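Local structure of cytochrome C (Marichromatium purpuratum 984, 5LO9) at residues Glu115-Ala120 with Leu452-Arg457; Arg266-Thr271 with Gln285-Cys290; Arg391-Ala396 with Pro460-Asp465. The protein probably oxidises thiosulfate to tetrathionate, as a TsdBA-type thiosulfate dehydrogenase, and passes the electrons along its four c-type hemes. All blocks are in the same frame, centred on the assembly; numbering follows the deposited sequence.

Interaction 1 (Glu115-Ala120 with Leu452-Arg457); sequences ERDLPA and LLDTVR. With HEC (heme c), chain D.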
loop_
_atom_site.group_PDB
_atom_site.type_symbol
_atom_site.label_atom_id
_atom_site.label_comp_id
_atom_site.label_asym_id
_atom_site.label_seq_id
_atom_site.Cartn_x
_atom_site.Cartn_y
_atom_site.Cartn_z
ATOM N N GLU A 115 -5.231 -26.844 -7.742
ATOM C CA GLU A 115 -5.304 -28.274 -7.499
ATOM C C GLU A 115 -4.936 -29.146 -8.706
ATOM O O GLU A 115 -4.525 -30.298 -8.518
ATOM C CB GLU A 115 -6.707 -28.625 -7.031
ATOM C CG GLU A 115 -7.126 -27.848 -5.761
ATOM C CD GLU A 115 -6.098 -27.898 -4.624
ATOM O OE1 GLU A 115 -5.619 -29.008 -4.262
ATOM O OE2 GLU A 115 -5.814 -26.808 -4.057
ATOM N N ARG A 116 -5.050 -28.646 -9.935
ATOM C CA ARG A 116 -4.814 -29.494 -11.094
ATOM C C ARG A 116 -3.860 -28.902 -12.140
ATOM O O ARG A 116 -3.702 -29.501 -13.214
ATOM C CB ARG A 116 -6.155 -29.846 -11.741
ATOM C CG ARG A 116 -7.021 -30.677 -10.846
ATOM C CD ARG A 116 -8.372 -31.003 -11.496
ATOM N NE ARG A 116 -9.412 -30.089 -11.073
ATOM C CZ ARG A 116 -10.684 -30.177 -11.426
ATOM N NH1 ARG A 116 -11.101 -31.130 -12.247
ATOM N NH2 ARG A 116 -11.529 -29.276 -10.983
ATOM N N ASP A 117 -3.213 -27.764 -11.876
ATOM C CA ASP A 117 -2.293 -27.163 -12.859
ATOM C C ASP A 117 -2.982 -27.015 -14.218
ATOM O O ASP A 117 -2.367 -27.141 -15.275
ATOM C CB ASP A 117 -0.999 -27.989 -12.990
ATOM C CG ASP A 117 -0.201 -28.066 -11.681
ATOM O OD1 ASP A 117 0.059 -27.003 -11.069
ATOM O OD2 ASP A 117 0.135 -29.192 -11.229
ATOM N N LEU A 118 -4.275 -26.739 -14.191
ATOM C CA LEU A 118 -5.127 -26.807 -15.359
ATOM C C LEU A 118 -5.509 -25.408 -15.823
ATOM O O LEU A 118 -6.208 -24.703 -15.084
ATOM C CB LEU A 118 -6.381 -27.592 -15.007
ATOM C CG LEU A 118 -7.464 -27.687 -16.073
ATOM C CD1 LEU A 118 -6.970 -28.473 -17.297
ATOM C CD2 LEU A 118 -8.685 -28.352 -15.451
ATOM N N PRO A 119 -5.102 -24.951 -16.998
ATOM C CA PRO A 119 -5.527 -23.621 -17.464
ATOM C C PRO A 119 -7.013 -23.588 -17.812
ATOM O O PRO A 119 -7.656 -24.615 -18.033
ATOM C CB PRO A 119 -4.682 -23.402 -18.717
ATOM C CG PRO A 119 -3.565 -24.429 -18.624
ATOM C CD PRO A 119 -4.163 -25.584 -17.927
ATOM N N ALA A 120 -7.558 -22.374 -17.871
ATOM C CA ALA A 120 -8.919 -22.197 -18.367
ATOM C C ALA A 120 -9.051 -22.677 -19.812
ATOM O O ALA A 120 -8.146 -22.519 -20.637
ATOM C CB ALA A 120 -9.332 -20.735 -18.309
ATOM N N LEU A 452 2.512 -23.800 -21.252
ATOM C CA LEU A 452 1.341 -23.510 -20.424
ATOM C C LEU A 452 0.832 -24.720 -19.656
ATOM O O LEU A 452 0.759 -24.699 -18.421
ATOM C CB LEU A 452 0.231 -22.985 -21.325
ATOM C CG LEU A 452 -1.038 -22.552 -20.666
ATOM C CD1 LEU A 452 -0.796 -21.275 -19.880
ATOM C CD2 LEU A 452 -2.064 -22.398 -21.782
ATOM N N LEU A 453 0.535 -25.794 -20.385
ATOM C CA LEU A 453 0.073 -27.053 -19.816
ATOM C C LEU A 453 1.255 -27.994 -19.692
ATOM O O LEU A 453 2.026 -28.166 -20.641
ATOM C CB LEU A 453 -1.017 -27.675 -20.686
ATOM C CG LEU A 453 -1.735 -28.914 -20.184
ATOM C CD1 LEU A 453 -2.236 -28.740 -18.763
ATOM C CD2 LEU A 453 -2.886 -29.265 -21.168
ATOM N N ASP A 454 1.390 -28.604 -18.526
ATOM C CA ASP A 454 2.620 -29.310 -18.203
ATOM C C ASP A 454 2.645 -30.733 -18.761
ATOM O O ASP A 454 3.009 -31.667 -18.042
ATOM C CB ASP A 454 2.890 -29.337 -16.686
ATOM C CG ASP A 454 1.773 -29.953 -15.879
ATOM O OD1 ASP A 454 0.646 -30.150 -16.371
ATOM O OD2 ASP A 454 2.070 -30.288 -14.728
ATOM N N THR A 455 2.286 -30.927 -20.028
ATOM C CA THR A 455 2.625 -32.189 -20.675
ATOM C C THR A 455 4.118 -32.290 -20.924
ATOM O O THR A 455 4.666 -33.401 -21.022
ATOM C CB THR A 455 1.926 -32.322 -22.008
ATOM O OG1 THR A 455 2.402 -31.284 -22.858
ATOM C CG2 THR A 455 0.432 -32.214 -21.852
ATOM N N VAL A 456 4.779 -31.144 -20.969
ATOM C CA VAL A 456 6.211 -31.019 -21.190
ATOM C C VAL A 456 6.768 -30.106 -20.115
ATOM O O VAL A 456 6.207 -29.038 -19.856
ATOM C CB VAL A 456 6.503 -30.427 -22.587
ATOM C CG1 VAL A 456 7.989 -30.363 -22.825
ATOM C CG2 VAL A 456 5.776 -31.236 -23.677
ATOM N N ARG A 457 7.906 -30.473 -19.541
ATOM C CA ARG A 457 8.588 -29.554 -18.637
ATOM C C ARG A 457 10.078 -29.585 -18.928
ATOM O O ARG A 457 10.725 -30.619 -18.757
ATOM C CB ARG A 457 8.291 -29.897 -17.175
ATOM C CG ARG A 457 7.008 -29.197 -16.610
ATOM C CD ARG A 457 7.163 -27.683 -16.485
ATOM N NE ARG A 457 5.958 -26.921 -16.145
ATOM C CZ ARG A 457 5.116 -26.381 -17.028
ATOM N NH1 ARG A 457 5.308 -26.528 -18.331
ATOM N NH2 ARG A 457 4.075 -25.670 -16.603
HETATM FE FE HEC D . -9.367 -28.095 -25.778
HETATM C CHA HEC D . -9.924 -29.425 -28.951
HETATM C CHB HEC D . -12.628 -28.980 -24.849
HETATM C CHC HEC D . -8.880 -26.640 -22.644
HETATM C CHD HEC D . -6.041 -27.478 -26.606
HETATM N NA HEC D . -10.972 -29.021 -26.740
HETATM C C1A HEC D . -10.997 -29.469 -27.989
HETATM C C2A HEC D . -12.273 -30.098 -28.373
HETATM C C3A HEC D . -13.075 -29.987 -27.151
HETATM C C4A HEC D . -12.164 -29.296 -26.198
HETATM C CMA HEC D . -14.486 -30.468 -26.961
HETATM C CAA HEC D . -12.696 -30.718 -29.680
HETATM C CBA HEC D . -13.358 -29.659 -30.547
HETATM C CGA HEC D . -13.867 -30.256 -31.839
HETATM O O1A HEC D . -14.248 -29.484 -32.744
HETATM O O2A HEC D . -13.892 -31.505 -31.950
HETATM N NB HEC D . -10.539 -27.853 -24.068
HETATM C C1B HEC D . -11.797 -28.261 -23.888
HETATM C C2B HEC D . -12.333 -27.920 -22.544
HETATM C C3B HEC D . -11.206 -27.242 -21.894
HETATM C C4B HEC D . -10.161 -27.265 -22.930
HETATM C CMB HEC D . -13.701 -28.230 -22.005
HETATM C CAB HEC D . -11.107 -26.634 -20.524
HETATM C CBB HEC D . -11.441 -27.663 -19.482
HETATM N NC HEC D . -7.760 -27.208 -24.802
HETATM C C1C HEC D . -7.765 -26.675 -23.587
HETATM C C2C HEC D . -6.463 -26.102 -23.191
HETATM C C3C HEC D . -5.598 -26.359 -24.350
HETATM C C4C HEC D . -6.524 -27.056 -25.282
HETATM C CMC HEC D . -6.158 -25.447 -21.879
HETATM C CAC HEC D . -4.162 -25.978 -24.627
HETATM C CBC HEC D . -3.153 -26.124 -23.523
HETATM N ND HEC D . -8.195 -28.393 -27.465
HETATM C C1D HEC D . -6.909 -28.112 -27.596
HETATM C C2D HEC D . -6.373 -28.460 -28.925
HETATM C C3D HEC D . -7.496 -29.026 -29.636
HETATM C C4D HEC D . -8.585 -28.931 -28.624
HETATM C CMD HEC D . -4.991 -28.294 -29.419
HETATM C CAD HEC D . -7.506 -29.558 -31.048
HETATM C CBD HEC D . -7.291 -31.078 -31.075
HETATM C CGD HEC D . -7.016 -31.585 -32.477
HETATM O O1D HEC D . -7.590 -32.647 -32.788
HETATM O O2D HEC D . -6.264 -30.941 -33.258
HETATM O O HOH W 1 0.108 -26.717 -16.499
#
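Pro119 lays its ring against two consecutive leucines, Leu452 and Leu453, each through a different ring carbon. CG of Pro119 meets the branch point CG of Leu452 at 3.8 Å, and the two side chains run past each other in opposite directions, with Leu452 CD2 reaching on toward CB of the proline. Leu453 comes across the ring at about a right angle, its CD1 lying 3.8 Å from Pro119 CD and equally touching the carbonyl O of Asp117. Both leucines carry CG anti to the backbone N (chi1 -177° and -173°), a turn that swings the branched ends in toward the proline although neither CB points there. The other branch of Leu453, CD2, packs 3.9 Å from the vinyl-derived CBC of the heme. This heme is held by Cys121 and Cys124 of the CxxCH motif that starts directly after Ala120, whereas Leu452 touches a second heme, whose axial Met450 stands two residues earlier. Two cytochrome c domains thus join here, and the apolar cluster fills ground between successive hemes, consistent with electron passage between them. Beside it a water donates to Asp117 O at 2.8 Å and to Leu452 O at 2.9 Å, bridging the backbones, and accepts a weak bond from Asp454 N. At the polar end two carboxylates approach, OD2 of Asp117 lying 4.1 Å from OD2 of Asp454, their planes 70° apart. Their like charges are probably offset by arginines: Arg237 and Arg297 form salt bridges with Asp117, Arg173 with Asp454. Asp117 leaves the preceding helix with positive phi, in a G1 beta bulge facing Asp112, and Asp454 centres an inverse gamma turn; its CB lies over one face of the Arg457 guanidinium.

Interaction 2 (Arg266-Thr271 with Gln285-Cys290); sequences RLFRHT and QTCAGC. With HEC (heme c), chain E.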
loop_
_atom_site.group_PDB
_atom_site.type_symbol
_atom_site.label_atom_id
_atom_site.label_comp_id
_atom_site.label_asym_id
_atom_site.label_seq_id
_atom_site.Cartn_x
_atom_site.Cartn_y
_atom_site.Cartn_z
ATOM N N ARG A 266 -10.014 -7.013 -13.886
ATOM C CA ARG A 266 -10.193 -6.996 -15.332
ATOM C C ARG A 266 -9.115 -6.172 -16.038
ATOM O O ARG A 266 -8.699 -6.532 -17.146
ATOM C CB ARG A 266 -11.629 -6.528 -15.640
ATOM C CG ARG A 266 -11.848 -5.338 -16.523
ATOM C CD ARG A 266 -13.172 -5.468 -17.326
ATOM N NE ARG A 266 -12.853 -5.297 -18.750
ATOM C CZ ARG A 266 -13.207 -6.124 -19.729
ATOM N NH1 ARG A 266 -13.928 -7.205 -19.441
ATOM N NH2 ARG A 266 -12.828 -5.867 -21.001
ATOM N N LEU A 267 -8.580 -5.133 -15.403
ATOM C CA LEU A 267 -7.459 -4.437 -16.005
ATOM C C LEU A 267 -6.224 -5.320 -16.040
ATOM O O LEU A 267 -5.398 -5.205 -16.946
ATOM C CB LEU A 267 -7.155 -3.187 -15.222
ATOM C CG LEU A 267 -8.191 -2.077 -15.151
ATOM C CD1 LEU A 267 -7.593 -0.883 -14.383
ATOM C CD2 LEU A 267 -8.584 -1.669 -16.529
ATOM N N PHE A 268 -6.063 -6.167 -15.027
ATOM C CA PHE A 268 -4.939 -7.091 -14.992
ATOM C C PHE A 268 -4.996 -8.075 -16.159
ATOM O O PHE A 268 -3.967 -8.397 -16.774
ATOM C CB PHE A 268 -4.960 -7.838 -13.657
ATOM C CG PHE A 268 -3.635 -8.401 -13.237
ATOM C CD1 PHE A 268 -2.766 -7.645 -12.476
ATOM C CD2 PHE A 268 -3.276 -9.694 -13.582
ATOM C CE1 PHE A 268 -1.541 -8.158 -12.052
ATOM C CE2 PHE A 268 -2.066 -10.217 -13.164
ATOM C CZ PHE A 268 -1.186 -9.434 -12.394
ATOM N N ARG A 269 -6.196 -8.572 -16.458
ATOM C CA ARG A 269 -6.432 -9.593 -17.467
ATOM C C ARG A 269 -6.621 -9.009 -18.873
ATOM O O ARG A 269 -6.295 -9.665 -19.874
ATOM C CB ARG A 269 -7.670 -10.400 -17.045
ATOM C CG ARG A 269 -8.114 -11.511 -17.968
ATOM C CD ARG A 269 -7.138 -12.662 -17.987
ATOM N NE ARG A 269 -6.118 -12.516 -19.020
ATOM C CZ ARG A 269 -5.224 -13.442 -19.352
ATOM N NH1 ARG A 269 -5.192 -14.625 -18.743
ATOM N NH2 ARG A 269 -4.347 -13.165 -20.299
ATOM N N HIS A 270 -7.153 -7.799 -18.989
ATOM C CA HIS A 270 -7.463 -7.228 -20.292
ATOM C C HIS A 270 -6.780 -5.884 -20.455
ATOM O O HIS A 270 -7.350 -4.949 -21.000
ATOM C CB HIS A 270 -8.968 -7.113 -20.485
ATOM C CG HIS A 270 -9.692 -8.424 -20.330
ATOM N ND1 HIS A 270 -9.825 -9.330 -21.362
ATOM C CD2 HIS A 270 -10.296 -8.989 -19.258
ATOM C CE1 HIS A 270 -10.505 -10.380 -20.940
ATOM N NE2 HIS A 270 -10.796 -10.205 -19.665
ATOM N N THR A 271 -5.517 -5.811 -20.018
ATOM C CA THR A 271 -4.822 -4.538 -19.902
ATOM C C THR A 271 -4.826 -3.779 -21.219
ATOM O O THR A 271 -4.949 -2.541 -21.243
ATOM C CB THR A 271 -3.382 -4.766 -19.455
ATOM O OG1 THR A 271 -3.305 -5.872 -18.538
ATOM C CG2 THR A 271 -2.884 -3.522 -18.755
ATOM N N GLN A 285 0.229 -6.969 -24.854
ATOM C CA GLN A 285 0.531 -7.701 -23.645
ATOM C C GLN A 285 -0.585 -7.452 -22.644
ATOM O O GLN A 285 -1.387 -6.530 -22.804
ATOM C CB GLN A 285 1.855 -7.250 -23.057
ATOM C CG GLN A 285 3.026 -7.383 -24.010
ATOM C CD GLN A 285 3.455 -8.811 -24.333
ATOM O OE1 GLN A 285 3.654 -9.152 -25.497
ATOM N NE2 GLN A 285 3.663 -9.620 -23.317
ATOM N N THR A 286 -0.639 -8.301 -21.619
ATOM C CA THR A 286 -1.436 -8.054 -20.431
ATOM C C THR A 286 -0.623 -8.498 -19.226
ATOM O O THR A 286 0.269 -9.343 -19.332
ATOM C CB THR A 286 -2.775 -8.797 -20.408
ATOM O OG1 THR A 286 -2.534 -10.208 -20.282
ATOM C CG2 THR A 286 -3.638 -8.521 -21.648
ATOM N N CYS A 287 -0.977 -7.942 -18.064
ATOM C CA CYS A 287 -0.314 -8.318 -16.821
ATOM C C CYS A 287 -0.418 -9.819 -16.622
ATOM O O CYS A 287 0.529 -10.471 -16.169
ATOM C CB CYS A 287 -0.962 -7.606 -15.620
ATOM S SG CYS A 287 -1.323 -5.800 -15.700
ATOM N N ALA A 288 -1.585 -10.371 -16.942
ATOM C CA ALA A 288 -1.890 -11.760 -16.661
ATOM C C ALA A 288 -1.004 -12.721 -17.443
ATOM O O ALA A 288 -0.853 -13.879 -17.032
ATOM C CB ALA A 288 -3.362 -12.017 -16.998
ATOM N N GLY A 289 -0.425 -12.262 -18.554
ATOM C CA GLY A 289 0.354 -13.133 -19.409
ATOM C C GLY A 289 1.696 -13.523 -18.818
ATOM O O GLY A 289 2.286 -14.528 -19.222
ATOM N N CYS A 290 2.247 -12.692 -17.946
ATOM C CA CYS A 290 3.473 -13.037 -17.256
ATOM C C CYS A 290 3.245 -13.382 -15.790
ATOM O O CYS A 290 4.201 -13.764 -15.111
ATOM C CB CYS A 290 4.473 -11.891 -17.352
ATOM S SG CYS A 290 4.881 -11.379 -19.039
HETATM FE FE HEC E . 5.063 -7.611 -13.883
HETATM C CHA HEC E . 7.351 -8.130 -11.267
HETATM C CHB HEC E . 2.846 -6.040 -11.676
HETATM C CHC HEC E . 2.893 -6.856 -16.564
HETATM C CHD HEC E . 7.037 -9.506 -15.965
HETATM N NA HEC E . 5.105 -7.183 -11.847
HETATM C C1A HEC E . 6.093 -7.455 -11.001
HETATM C C2A HEC E . 5.824 -7.003 -9.618
HETATM C C3A HEC E . 4.507 -6.398 -9.725
HETATM C C4A HEC E . 4.139 -6.556 -11.154
HETATM C CMA HEC E . 3.718 -5.793 -8.621
HETATM C CAA HEC E . 6.698 -7.185 -8.404
HETATM C CBA HEC E . 6.679 -8.654 -7.997
HETATM C CGA HEC E . 7.419 -8.881 -6.690
HETATM O O1A HEC E . 7.181 -9.950 -6.084
HETATM O O2A HEC E . 8.252 -8.022 -6.267
HETATM N NB HEC E . 3.229 -6.640 -14.106
HETATM C C1B HEC E . 2.512 -6.088 -13.103
HETATM C C2B HEC E . 1.271 -5.458 -13.566
HETATM C C3B HEC E . 1.292 -5.693 -15.003
HETATM C C4B HEC E . 2.554 -6.421 -15.226
HETATM C CMB HEC E . 0.226 -4.783 -12.752
HETATM C CAB HEC E . 0.269 -5.254 -16.000
HETATM C CBB HEC E . 0.265 -3.726 -16.015
HETATM N NC HEC E . 4.986 -8.083 -15.916
HETATM C C1C HEC E . 4.051 -7.720 -16.809
HETATM C C2C HEC E . 4.266 -8.313 -18.149
HETATM C C3C HEC E . 5.503 -9.090 -17.967
HETATM C C4C HEC E . 5.843 -8.881 -16.541
HETATM C CMC HEC E . 3.405 -8.114 -19.371
HETATM C CAC HEC E . 6.259 -9.977 -18.939
HETATM C CBC HEC E . 6.533 -9.277 -20.231
HETATM N ND HEC E . 6.875 -8.613 -13.642
HETATM C C1D HEC E . 7.492 -9.299 -14.592
HETATM C C2D HEC E . 8.749 -9.914 -14.130
HETATM C C3D HEC E . 8.882 -9.515 -12.717
HETATM C C4D HEC E . 7.646 -8.701 -12.553
HETATM C CMD HEC E . 9.655 -10.730 -14.985
HETATM C CAD HEC E . 9.960 -9.844 -11.700
HETATM C CBD HEC E . 11.396 -9.439 -12.097
HETATM C CGD HEC E . 11.705 -7.943 -12.308
HETATM O O1D HEC E . 11.019 -7.204 -13.078
HETATM O O2D HEC E . 12.711 -7.469 -11.713
#
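Phe268 turns one face of its ring squarely to Cys287, whose CB stands 3.4 Å from the ring centroid and almost on the ring normal, a CH-pi contact. The sulfur follows on the same face, farther off-centre, as a sulfur-aromatic contact, while CD2 of the ring borders Ala288 CB. CG of Phe268 lies anti to the backbone N (chi1 -157°), which carries the ring from the helix to the cysteine. Two hydrogen bonds, one backbone to backbone and one to a side-chain hydroxyl, hold this close-packed side: Ala288 N donates to Phe268 O at 3.1 Å, and Cys287 N to Thr271 OG1 at 3.2 Å, nearly straight at 166°. That hydroxyl in turn donates to Leu267 O at 2.7 Å, so one oxygen ties the helix end to the start of the CxxCH motif. Cys287 and Cys290 are the thioether cysteines, bonded to CAB and CAC of the heme, and His291 next to them is an axial ligand of its iron. Were Phe268 an alanine, Cys287 CB would probably lose the ring face over it, and a gap would be likely to open beside the heme methyl CMB. On the partly exposed side a single methyl, Ala288 CB, lies over the Arg269 guanidinium, 3.3 Å from its CZ. Arg269 NH2 is hydrogen-bonded to one propionate of a neighbouring heme, Gln285 NE2 to the other, and His270 ND1 to Glu418.

Interaction 3 (Arg391-Ala396 with Pro460-Asp465); sequences RTRGAA and PQEAWD. With EDO (1,2-ethanediol), chain Z.
Arg393 reaches across from helix 391-396 to Asp465 of helix 460-465, two helices whose axes pass 8.6 Å apart and cross at -97°. From CB, which points toward the other helix, the chain sets out with CG anti to the backbone N (chi1 -173°) and stays extended through to NE. CB and CG pass Asp465 OD2 loosely as the side chains cross at a slant, and CD comes 3.4 Å from that oxygen. NE and CZ then pass beside a 1,2-ethanediol, probably from the crystallisation liquor, CZ also meeting Glu462 CG. NH1 touches Gln461 CG and donates to Asp465 OD2 at 2.8 Å, a salt bridge with an angle of 158° at the hydrogen; the oxygen lies in the guanidinium plane but is met on its anti side. NH2 rests 3.4 Å from Glu462 CG, makes a long salt bridge of 3.7 Å to Glu462 OE2, and gives the diol O2 a weak bond. Asp465 is held from its other oxygen too: OD1 accepts from Gln461 NE2 at 3.2 Å, above the carboxylate plane, and from the backbone N of Asp390. Gln461 NE2 also binds Gly388 O, while Glu462 OE1 takes Thr459 N. Where the helices come nearest, Gly394 CA sits 3.5 Å from Asp465 O as a CA-H...O contact. Crossing of the first and last helices of the domain at a glycine is characteristic of class I cytochromes c; this domain carries the heme bound by Cys402. The buried carboxylate of Asp465 thus probably stays ionised, balanced by Arg393, a surface residue.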
loop_
_atom_site.group_PDB
_atom_site.type_symbol
_atom_site.label_atom_id
_atom_site.label_comp_id
_atom_site.label_asym_id
_atom_site.label_seq_id
_atom_site.Cartn_x
_atom_site.Cartn_y
_atom_site.Cartn_z
ATOM N N ARG A 391 21.787 -20.431 -28.382
ATOM C CA ARG A 391 20.588 -20.007 -29.097
ATOM C C ARG A 391 20.213 -20.946 -30.230
ATOM O O ARG A 391 19.076 -20.882 -30.727
ATOM C CB ARG A 391 20.770 -18.617 -29.684
ATOM C CG ARG A 391 21.507 -17.675 -28.797
ATOM C CD ARG A 391 21.533 -16.354 -29.486
ATOM N NE ARG A 391 22.616 -16.172 -30.447
ATOM C CZ ARG A 391 22.442 -15.712 -31.685
ATOM N NH1 ARG A 391 21.224 -15.392 -32.150
ATOM N NH2 ARG A 391 23.500 -15.558 -32.466
ATOM N N THR A 392 21.146 -21.764 -30.704
ATOM C CA THR A 392 20.784 -22.650 -31.794
ATOM C C THR A 392 19.978 -23.833 -31.272
ATOM O O THR A 392 18.907 -24.172 -31.812
ATOM C CB THR A 392 22.052 -23.069 -32.542
ATOM O OG1 THR A 392 22.575 -21.932 -33.266
ATOM C CG2 THR A 392 21.778 -24.256 -33.473
ATOM N N ARG A 393 20.451 -24.446 -30.189
ATOM C CA ARG A 393 19.615 -25.429 -29.527
ATOM C C ARG A 393 18.305 -24.791 -29.074
ATOM O O ARG A 393 17.242 -25.416 -29.155
ATOM C CB ARG A 393 20.375 -26.045 -28.362
ATOM C CG ARG A 393 19.628 -27.194 -27.728
ATOM C CD ARG A 393 20.457 -27.790 -26.666
ATOM N NE ARG A 393 19.808 -28.909 -25.976
ATOM C CZ ARG A 393 19.507 -28.936 -24.673
ATOM N NH1 ARG A 393 19.752 -27.888 -23.878
ATOM N NH2 ARG A 393 18.958 -30.030 -24.141
ATOM N N GLY A 394 18.364 -23.520 -28.630
ATOM C CA GLY A 394 17.153 -22.818 -28.247
ATOM C C GLY A 394 16.158 -22.714 -29.388
ATOM O O GLY A 394 14.970 -22.954 -29.217
ATOM N N ALA A 395 16.629 -22.407 -30.578
ATOM C CA ALA A 395 15.675 -22.287 -31.672
ATOM C C ALA A 395 15.040 -23.633 -32.008
ATOM O O ALA A 395 13.852 -23.698 -32.368
ATOM C CB ALA A 395 16.378 -21.691 -32.885
ATOM N N ALA A 396 15.801 -24.718 -31.864
ATOM C CA ALA A 396 15.224 -26.045 -32.048
ATOM C C ALA A 396 14.129 -26.289 -31.031
ATOM O O ALA A 396 13.003 -26.670 -31.386
ATOM C CB ALA A 396 16.304 -27.104 -31.907
ATOM N N PRO A 460 16.488 -27.173 -16.749
ATOM C CA PRO A 460 17.087 -25.841 -16.609
ATOM C C PRO A 460 17.842 -25.421 -17.843
ATOM O O PRO A 460 17.557 -24.355 -18.412
ATOM C CB PRO A 460 18.006 -26.017 -15.409
ATOM C CG PRO A 460 17.327 -27.067 -14.611
ATOM C CD PRO A 460 16.748 -28.017 -15.587
ATOM N N GLN A 461 18.733 -26.292 -18.331
ATOM C CA GLN A 461 19.544 -25.937 -19.484
ATOM C C GLN A 461 18.666 -25.672 -20.707
ATOM O O GLN A 461 18.908 -24.721 -21.458
ATOM C CB GLN A 461 20.561 -27.046 -19.771
ATOM C CG GLN A 461 21.571 -26.694 -20.870
ATOM C CD GLN A 461 22.588 -25.635 -20.438
ATOM O OE1 GLN A 461 23.357 -25.857 -19.489
ATOM N NE2 GLN A 461 22.581 -24.471 -21.115
ATOM N N GLU A 462 17.627 -26.482 -20.920
ATOM C CA GLU A 462 16.745 -26.204 -22.043
ATOM C C GLU A 462 16.100 -24.831 -21.848
ATOM O O GLU A 462 16.032 -24.020 -22.779
ATOM C CB GLU A 462 15.684 -27.310 -22.189
ATOM C CG GLU A 462 16.211 -28.666 -22.696
ATOM C CD GLU A 462 15.270 -29.869 -22.479
ATOM O OE1 GLU A 462 14.187 -29.747 -21.897
ATOM O OE2 GLU A 462 15.664 -30.991 -22.811
ATOM N N ALA A 463 15.661 -24.533 -20.624
ATOM C CA ALA A 463 15.068 -23.229 -20.368
ATOM C C ALA A 463 16.049 -22.114 -20.659
ATOM O O ALA A 463 15.687 -21.117 -21.293
ATOM C CB ALA A 463 14.600 -23.136 -18.918
ATOM N N TRP A 464 17.299 -22.268 -20.215
ATOM C CA TRP A 464 18.323 -21.277 -20.533
ATOM C C TRP A 464 18.510 -21.102 -22.039
ATOM O O TRP A 464 18.641 -19.978 -22.531
ATOM C CB TRP A 464 19.661 -21.675 -19.937
ATOM C CG TRP A 464 19.841 -21.460 -18.483
ATOM C CD1 TRP A 464 19.848 -22.402 -17.513
ATOM C CD2 TRP A 464 20.074 -20.210 -17.840
ATOM N NE1 TRP A 464 20.076 -21.824 -16.295
ATOM C CE2 TRP A 464 20.215 -20.472 -16.473
ATOM C CE3 TRP A 464 20.172 -18.881 -18.293
ATOM C CZ2 TRP A 464 20.436 -19.460 -15.547
ATOM C CZ3 TRP A 464 20.393 -17.896 -17.383
ATOM C CH2 TRP A 464 20.527 -18.184 -16.020
ATOM N N ASP A 465 18.574 -22.198 -22.791
ATOM C CA ASP A 465 18.796 -22.055 -24.226
ATOM C C ASP A 465 17.595 -21.385 -24.904
ATOM O O ASP A 465 17.777 -20.505 -25.754
ATOM C CB ASP A 465 19.133 -23.416 -24.848
ATOM C CG ASP A 465 20.462 -24.003 -24.295
ATOM O OD1 ASP A 465 21.312 -23.232 -23.787
ATOM O OD2 ASP A 465 20.670 -25.243 -24.355
HETATM C C1 EDO Z . 17.311 -31.384 -26.688
HETATM O O1 EDO Z . 17.251 -31.309 -28.129
HETATM C C2 EDO Z . 17.787 -32.762 -26.190
HETATM O O2 EDO Z . 19.230 -32.883 -26.094
#

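Overall arrangement
Interactions 1 and 2 are buried among the hemes, whereas interaction 3 lies farther out, about 21 Å from the chain centre, and is only partly buried. Interactions 1 and 3 share the domain holding the heme of Met450: the loop 452-457 leads directly into helix 460-465, and their segments alternate along the chain. Interaction 1 joins that domain to a preceding one through apolar side chains and a water; interaction 3 ties two helices within it through charge. Interaction 2 is more local, its segments 14 residues apart, and relies on hydrogen bonds and a ring face around thioether cysteines. Its nearest atoms are about 7 Å from interaction 1.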